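Local structure of genome polyprotein (Rhinovirus C, 6KU8) at residues V50-I64 / D72-E84. The protein is a 3C cysteine protease that probably cleaves the viral polyprotein at specific sites, and is held here with the inhibitor rupintrivir in its substrate pocket. Sequence-based numbering, arbitrary orientation.
Sequences VTIDGREVRVLKQCI and DTEITLLWLDQNE. With AG7 (4-{2-(4-fluoro-benzyl)-6-methyl-5-[(5-methyl-isoxazole-3-carbonyl)-amino]-4-oxo-heptanoylamino}-5-(2-oxo-pyrrolidin-3-yl)-pentanoic acid ethyl ester), chain B.
Asp72 meets Ile64 where its OD1 lies 3.8 Å from Ile64 CG2, while OD2 is hydrogen-bonded to Asn133. Glu74, at the corner that follows, borders the fluorobenzyl ring of AG7 and is hydrogen-bonded through OE2 to His43 ND1, consistent with the acidic member of a Cys-His-Glu triad. From Thr76 on, strand 75-80 runs antiparallel to 61-64. Thr76 CG2 touches Gln62 CG (3.6 Å), and its OG1 is hydrogen-bonded to Thr42 OG1. Leu77 and Cys63 exchange two backbone hydrogen bonds. Trp79 N reaches Lys61 O at 2.8 Å, nearly straight at 172°. The indole shares its face of the sheet with Lys61 and Cys63; Cys63 SG sits at the ring edge, 3.9 Å from Trp79 NE1, a sulfur-aromatic contact. Trp79 O takes Leu60 N at 2.7 Å and, weakly, Lys61 N, the signature of a classic beta bulge. Leu80 turns to the barrel interior: its CD1 meets Ile52 CD1 tip to tip (3.9 Å), with Val57 and Val59 around CD2. Asp81 N bonds Arg58 O, and its carboxylate forms a salt bridge, OD2 receiving weak, bent bonds from Arg58 NE and NH2 (3.3 Å to NH2). A bend at chi3 (77°) brings the guanidinium there, its plane 81° from the carboxylate's. Leu60 CD2 lies over the guanidinium face. The chemistry thus grades from aliphatic packing inside the N-terminal chymotrypsin-like barrel to a weak ion pair at its surface, with backbone bonds supplying most of the directional hold.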
loop_
_atom_site.group_PDB
_atom_site.type_symbol
_atom_site.label_atom_id
_atom_site.label_comp_id
_atom_site.label_asym_id
_atom_site.label_seq_id
_atom_site.Cartn_x
_atom_site.Cartn_y
_atom_site.Cartn_z
ATOM N N VAL A 50 -14.211 9.035 -1.912
ATOM C CA VAL A 50 -13.153 9.038 -0.918
ATOM C C VAL A 50 -12.574 10.441 -0.843
ATOM O O VAL A 50 -12.548 11.180 -1.834
ATOM C CB VAL A 50 -12.050 8.004 -1.250
ATOM C CG1 VAL A 50 -12.608 6.581 -1.177
ATOM C CG2 VAL A 50 -11.478 8.266 -2.637
ATOM N N THR A 51 -12.125 10.808 0.350
ATOM C CA THR A 51 -11.423 12.066 0.571
ATOM C C THR A 51 -9.946 11.865 0.256
ATOM O O THR A 51 -9.245 11.138 0.969
ATOM C CB THR A 51 -11.604 12.535 2.008
ATOM O OG1 THR A 51 -12.996 12.517 2.333
ATOM C CG2 THR A 51 -11.068 13.954 2.170
ATOM N N ILE A 52 -9.477 12.514 -0.807
ATOM C CA ILE A 52 -8.080 12.485 -1.212
ATOM C C ILE A 52 -7.536 13.904 -1.115
ATOM O O ILE A 52 -8.096 14.826 -1.720
ATOM C CB ILE A 52 -7.924 11.934 -2.631
ATOM C CG1 ILE A 52 -8.488 10.508 -2.696
ATOM C CG2 ILE A 52 -6.471 11.973 -3.056
ATOM C CD1 ILE A 52 -8.514 9.946 -4.090
ATOM N N ASP A 53 -6.452 14.076 -0.356
ATOM C CA ASP A 53 -5.852 15.393 -0.124
ATOM C C ASP A 53 -6.931 16.429 0.212
ATOM O O ASP A 53 -6.923 17.556 -0.285
ATOM C CB ASP A 53 -5.008 15.845 -1.327
ATOM C CG ASP A 53 -3.821 14.919 -1.610
ATOM O OD1 ASP A 53 -3.353 14.252 -0.663
ATOM O OD2 ASP A 53 -3.352 14.853 -2.780
ATOM N N GLY A 54 -7.881 16.031 1.052
ATOM C CA GLY A 54 -8.903 16.940 1.528
ATOM C C GLY A 54 -10.045 17.216 0.576
ATOM O O GLY A 54 -10.874 18.085 0.870
ATOM N N ARG A 55 -10.135 16.514 -0.548
ATOM C CA ARG A 55 -11.223 16.723 -1.498
ATOM C C ARG A 55 -11.953 15.414 -1.762
ATOM O O ARG A 55 -11.345 14.340 -1.763
ATOM C CB ARG A 55 -10.703 17.284 -2.825
ATOM C CG ARG A 55 -10.078 18.668 -2.738
ATOM C CD ARG A 55 -9.160 18.899 -3.919
ATOM N NE ARG A 55 -9.574 18.123 -5.084
ATOM C CZ ARG A 55 -9.151 16.890 -5.374
ATOM N NH1 ARG A 55 -8.289 16.257 -4.571
ATOM N NH2 ARG A 55 -9.603 16.280 -6.466
ATOM N N GLU A 56 -13.260 15.504 -2.020
ATOM C CA GLU A 56 -14.032 14.309 -2.347
ATOM C C GLU A 56 -13.770 13.907 -3.791
ATOM O O GLU A 56 -13.898 14.721 -4.708
ATOM C CB GLU A 56 -15.532 14.517 -2.124
ATOM C CG GLU A 56 -15.914 14.799 -0.674
ATOM C CD GLU A 56 -15.501 13.684 0.271
ATOM O OE1 GLU A 56 -16.005 12.545 0.128
ATOM O OE2 GLU A 56 -14.652 13.948 1.145
ATOM N N VAL A 57 -13.387 12.649 -3.985
ATOM C CA VAL A 57 -13.131 12.084 -5.301
ATOM C C VAL A 57 -14.061 10.892 -5.491
ATOM O O VAL A 57 -14.110 9.996 -4.639
ATOM C CB VAL A 57 -11.657 11.661 -5.455
ATOM C CG1 VAL A 57 -11.426 11.021 -6.821
ATOM C CG2 VAL A 57 -10.723 12.871 -5.234
ATOM N N ARG A 58 -14.790 10.877 -6.608
ATOM C CA ARG A 58 -15.697 9.773 -6.889
ATOM C C ARG A 58 -14.923 8.537 -7.325
ATOM O O ARG A 58 -14.034 8.619 -8.183
ATOM C CB ARG A 58 -16.706 10.165 -7.970
ATOM C CG ARG A 58 -17.542 8.985 -8.448
ATOM C CD ARG A 58 -18.863 9.429 -9.059
ATOM N NE ARG A 58 -18.707 9.956 -10.406
ATOM C CZ ARG A 58 -19.300 9.435 -11.473
ATOM N NH1 ARG A 58 -20.098 8.383 -11.333
ATOM N NH2 ARG A 58 -19.112 9.973 -12.670
ATOM N N VAL A 59 -15.267 7.393 -6.734
ATOM C CA VAL A 59 -14.689 6.100 -7.100
ATOM C C VAL A 59 -15.556 5.480 -8.193
ATOM O O VAL A 59 -16.709 5.126 -7.950
ATOM C CB VAL A 59 -14.586 5.158 -5.895
ATOM C CG1 VAL A 59 -14.133 3.756 -6.344
ATOM C CG2 VAL A 59 -13.617 5.720 -4.860
ATOM N N LEU A 60 -14.990 5.320 -9.391
ATOM C CA LEU A 60 -15.744 4.720 -10.488
ATOM C C LEU A 60 -15.926 3.223 -10.274
ATOM O O LEU A 60 -16.991 2.670 -10.572
ATOM C CB LEU A 60 -15.044 4.985 -11.816
ATOM C CG LEU A 60 -14.904 6.446 -12.248
ATOM C CD1 LEU A 60 -13.983 6.543 -13.457
ATOM C CD2 LEU A 60 -16.265 7.076 -12.532
ATOM N N LYS A 61 -14.903 2.554 -9.752
ATOM C CA LYS A 61 -14.945 1.124 -9.495
ATOM C C LYS A 61 -13.952 0.810 -8.387
ATOM O O LYS A 61 -12.885 1.428 -8.303
ATOM C CB LYS A 61 -14.613 0.311 -10.753
ATOM C CG LYS A 61 -14.514 -1.202 -10.530
ATOM C CD LYS A 61 -14.270 -1.949 -11.849
ATOM C CE LYS A 61 -14.454 -3.460 -11.689
ATOM N NZ LYS A 61 -14.626 -4.151 -13.011
ATOM N N GLN A 62 -14.327 -0.144 -7.531
ATOM C CA GLN A 62 -13.504 -0.610 -6.419
ATOM C C GLN A 62 -13.337 -2.119 -6.557
ATOM O O GLN A 62 -14.320 -2.827 -6.802
ATOM C CB GLN A 62 -14.165 -0.224 -5.084
ATOM C CG GLN A 62 -13.525 -0.806 -3.824
ATOM C CD GLN A 62 -14.083 -0.194 -2.537
ATOM O OE1 GLN A 62 -14.822 0.792 -2.572
ATOM N NE2 GLN A 62 -13.721 -0.776 -1.394
ATOM N N CYS A 63 -12.098 -2.614 -6.465
ATOM C CA CYS A 63 -11.829 -4.054 -6.538
ATOM C C CYS A 63 -11.089 -4.491 -5.282
ATOM O O CYS A 63 -9.930 -4.117 -5.076
ATOM C CB CYS A 63 -11.013 -4.426 -7.777
ATOM S SG CYS A 63 -11.640 -3.767 -9.325
ATOM N N ILE A 64 -11.743 -5.300 -4.459
ATOM C CA ILE A 64 -11.130 -5.829 -3.246
ATOM C C ILE A 64 -10.428 -7.123 -3.643
ATOM O O ILE A 64 -11.077 -8.104 -4.001
ATOM C CB ILE A 64 -12.177 -6.048 -2.148
ATOM C CG1 ILE A 64 -12.839 -4.712 -1.796
ATOM C CG2 ILE A 64 -11.567 -6.694 -0.917
ATOM C CD1 ILE A 64 -14.073 -4.821 -0.916
ATOM N N ASP A 72 -8.708 -12.355 1.727
ATOM C CA ASP A 72 -8.275 -10.974 1.538
ATOM C C ASP A 72 -6.766 -10.872 1.371
ATOM O O ASP A 72 -6.001 -11.473 2.124
ATOM C CB ASP A 72 -8.699 -10.136 2.736
ATOM C CG ASP A 72 -10.142 -9.736 2.678
ATOM O OD1 ASP A 72 -10.590 -9.351 1.582
ATOM O OD2 ASP A 72 -10.820 -9.796 3.726
ATOM N N THR A 73 -6.338 -10.092 0.381
ATOM C CA THR A 73 -4.950 -9.655 0.324
ATOM C C THR A 73 -4.706 -8.392 1.147
ATOM O O THR A 73 -3.545 -8.022 1.350
ATOM C CB THR A 73 -4.516 -9.377 -1.122
ATOM O OG1 THR A 73 -5.230 -8.232 -1.615
ATOM C CG2 THR A 73 -4.776 -10.576 -2.016
ATOM N N GLU A 74 -5.761 -7.714 1.597
ATOM C CA GLU A 74 -5.730 -6.406 2.254
ATOM C C GLU A 74 -5.476 -5.292 1.240
ATOM O O GLU A 74 -5.341 -4.118 1.638
ATOM C CB GLU A 74 -4.664 -6.317 3.362
ATOM C CG GLU A 74 -5.167 -6.059 4.772
ATOM C CD GLU A 74 -6.466 -5.254 4.853
ATOM O OE1 GLU A 74 -7.542 -5.865 4.779
ATOM O OE2 GLU A 74 -6.416 -4.026 5.044
ATOM N N ILE A 75 -5.395 -5.609 -0.048
ATOM C CA ILE A 75 -5.247 -4.616 -1.100
ATOM C C ILE A 75 -6.586 -4.395 -1.788
ATOM O O ILE A 75 -7.227 -5.344 -2.260
ATOM C CB ILE A 75 -4.182 -5.034 -2.123
ATOM C CG1 ILE A 75 -2.794 -4.957 -1.495
ATOM C CG2 ILE A 75 -4.281 -4.150 -3.356
ATOM C CD1 ILE A 75 -1.775 -5.691 -2.265
ATOM N N THR A 76 -6.988 -3.132 -1.875
ATOM C CA THR A 76 -8.131 -2.710 -2.663
ATOM C C THR A 76 -7.648 -1.765 -3.753
ATOM O O THR A 76 -6.846 -0.864 -3.480
ATOM C CB THR A 76 -9.170 -2.030 -1.774
ATOM O OG1 THR A 76 -9.771 -3.016 -0.927
ATOM C CG2 THR A 76 -10.229 -1.349 -2.609
ATOM N N LEU A 77 -8.103 -2.000 -4.991
ATOM C CA LEU A 77 -7.845 -1.101 -6.108
ATOM C C LEU A 77 -8.984 -0.099 -6.210
ATOM O O LEU A 77 -10.157 -0.486 -6.157
ATOM C CB LEU A 77 -7.729 -1.865 -7.436
ATOM C CG LEU A 77 -6.759 -3.039 -7.616
ATOM C CD1 LEU A 77 -6.644 -3.416 -9.083
ATOM C CD2 LEU A 77 -5.389 -2.714 -7.048
ATOM N N LEU A 78 -8.649 1.180 -6.343
ATOM C CA LEU A 78 -9.639 2.212 -6.629
ATOM C C LEU A 78 -9.397 2.741 -8.032
ATOM O O LEU A 78 -8.266 3.098 -8.377
ATOM C CB LEU A 78 -9.574 3.368 -5.634
ATOM C CG LEU A 78 -9.624 3.052 -4.142
ATOM C CD1 LEU A 78 -9.468 4.351 -3.362
ATOM C CD2 LEU A 78 -10.917 2.322 -3.796
ATOM N N TRP A 79 -10.447 2.775 -8.841
ATOM C CA TRP A 79 -10.404 3.462 -10.128
ATOM C C TRP A 79 -11.142 4.779 -9.924
ATOM O O TRP A 79 -12.347 4.789 -9.649
ATOM C CB TRP A 79 -11.027 2.627 -11.245
ATOM C CG TRP A 79 -10.373 1.281 -11.452
ATOM C CD1 TRP A 79 -10.611 0.137 -10.744
ATOM C CD2 TRP A 79 -9.405 0.936 -12.455
ATOM N NE1 TRP A 79 -9.840 -0.891 -11.228
ATOM C CE2 TRP A 79 -9.094 -0.426 -12.282
ATOM C CE3 TRP A 79 -8.774 1.648 -13.477
ATOM C CZ2 TRP A 79 -8.182 -1.095 -13.100
ATOM C CZ3 TRP A 79 -7.859 0.986 -14.287
ATOM C CH2 TRP A 79 -7.573 -0.374 -14.094
ATOM N N LEU A 80 -10.409 5.879 -10.035
ATOM C CA LEU A 80 -10.848 7.192 -9.586
ATOM C C LEU A 80 -11.331 8.053 -10.743
ATOM O O LEU A 80 -10.804 7.990 -11.854
ATOM C CB LEU A 80 -9.701 7.904 -8.868
ATOM C CG LEU A 80 -9.145 7.092 -7.699
ATOM C CD1 LEU A 80 -7.833 7.697 -7.194
ATOM C CD2 LEU A 80 -10.170 7.069 -6.592
ATOM N N ASP A 81 -12.333 8.884 -10.457
ATOM C CA ASP A 81 -12.895 9.790 -11.460
ATOM C C ASP A 81 -12.102 11.094 -11.445
ATOM O O ASP A 81 -12.501 12.101 -10.863
ATOM C CB ASP A 81 -14.377 10.023 -11.197
ATOM C CG ASP A 81 -15.058 10.763 -12.339
ATOM O OD1 ASP A 81 -14.507 10.771 -13.462
ATOM O OD2 ASP A 81 -16.136 11.332 -12.113
ATOM N N GLN A 82 -10.946 11.058 -12.104
ATOM C CA GLN A 82 -10.009 12.175 -12.137
ATOM C C GLN A 82 -9.416 12.260 -13.533
ATOM O O GLN A 82 -9.384 11.270 -14.272
ATOM C CB GLN A 82 -8.869 12.006 -11.109
ATOM C CG GLN A 82 -7.851 10.942 -11.536
ATOM C CD GLN A 82 -6.843 10.553 -10.458
ATOM O OE1 GLN A 82 -7.054 10.791 -9.266
ATOM N NE2 GLN A 82 -5.741 9.925 -10.886
ATOM N N ASN A 83 -8.944 13.462 -13.887
ATOM C CA ASN A 83 -8.240 13.672 -15.148
ATOM C C ASN A 83 -6.784 13.251 -15.058
ATOM O O ASN A 83 -6.212 12.791 -16.047
ATOM C CB ASN A 83 -8.314 15.149 -15.563
ATOM C CG ASN A 83 -7.678 15.410 -16.920
ATOM O OD1 ASN A 83 -8.050 14.800 -17.917
ATOM N ND2 ASN A 83 -6.731 16.332 -16.965
ATOM N N GLU A 84 -6.174 13.400 -13.886
ATOM C CA GLU A 84 -4.765 13.075 -13.739
ATOM C C GLU A 84 -4.504 11.598 -14.004
ATOM O O GLU A 84 -5.312 10.730 -13.664
ATOM C CB GLU A 84 -4.268 13.438 -12.339
ATOM C CG GLU A 84 -2.826 12.998 -12.123
ATOM C CD GLU A 84 -2.375 13.112 -10.689
ATOM O OE1 GLU A 84 -1.203 12.752 -10.418
ATOM O OE2 GLU A 84 -3.188 13.548 -9.836
HETATM C C01 AG7 B . -3.653 -4.498 12.998
HETATM C C02 AG7 B . -4.896 -3.857 12.405
HETATM O O03 AG7 B . -2.522 -4.208 12.731
HETATM C C04 AG7 B . -4.668 -3.095 11.106
HETATM C C05 AG7 B . -6.069 -2.942 10.540
HETATM C C06 AG7 B . -6.518 -4.234 9.840
HETATM C C07 AG7 B . -5.698 -4.831 8.895
HETATM C C08 AG7 B . -6.098 -5.997 8.263
HETATM C C09 AG7 B . -7.321 -6.582 8.574
HETATM C C10 AG7 B . -8.145 -5.989 9.521
HETATM C C11 AG7 B . -7.745 -4.818 10.154
HETATM N N12 AG7 B . -2.909 -1.181 10.764
HETATM C C13 AG7 B . -2.318 0.050 11.319
HETATM C C14 AG7 B . -0.833 -0.260 11.403
HETATM C C15 AG7 B . -0.556 -1.255 12.594
HETATM C C16 AG7 B . 1.030 -1.262 12.889
HETATM N N17 AG7 B . 1.210 -1.314 14.199
HETATM O O18 AG7 B . 1.878 -1.233 12.062
HETATM C C19 AG7 B . -2.572 1.398 10.633
HETATM C C20 AG7 B . -3.957 1.424 9.968
HETATM C C21 AG7 B . -4.729 2.158 11.041
HETATM O O22 AG7 B . -6.041 1.813 11.349
HETATM O O23 AG7 B . -4.158 3.007 11.635
HETATM C C47 AG7 B . -3.995 -1.786 11.515
HETATM O O48 AG7 B . -4.355 -1.243 12.504
HETATM C C50 AG7 B . -6.538 2.581 12.403
HETATM C C53 AG7 B . -8.056 2.414 12.443
HETATM C C57 AG7 B . -4.046 -5.572 13.995
HETATM N N58 AG7 B . -2.900 -6.301 14.380
HETATM C C59 AG7 B . -3.054 -7.687 14.652
HETATM O O60 AG7 B . -4.057 -8.324 14.577
HETATM C C78 AG7 B . -4.618 -4.947 15.269
HETATM C C81 AG7 B . -5.224 -5.980 16.228
HETATM F F1 AG7 B . -7.705 -7.737 7.948
HETATM C C82 AG7 B . -3.517 -4.147 15.975
HETATM C C83 AG7 B . -0.140 -1.330 14.896
HETATM C C84 AG7 B . -1.146 -0.875 13.739
HETATM C C1 AG7 B . -1.742 -8.227 15.082
HETATM O O HOH W 1 -14.190 12.844 -8.679
HETATM O O HOH W 2 -17.551 12.897 -13.386
#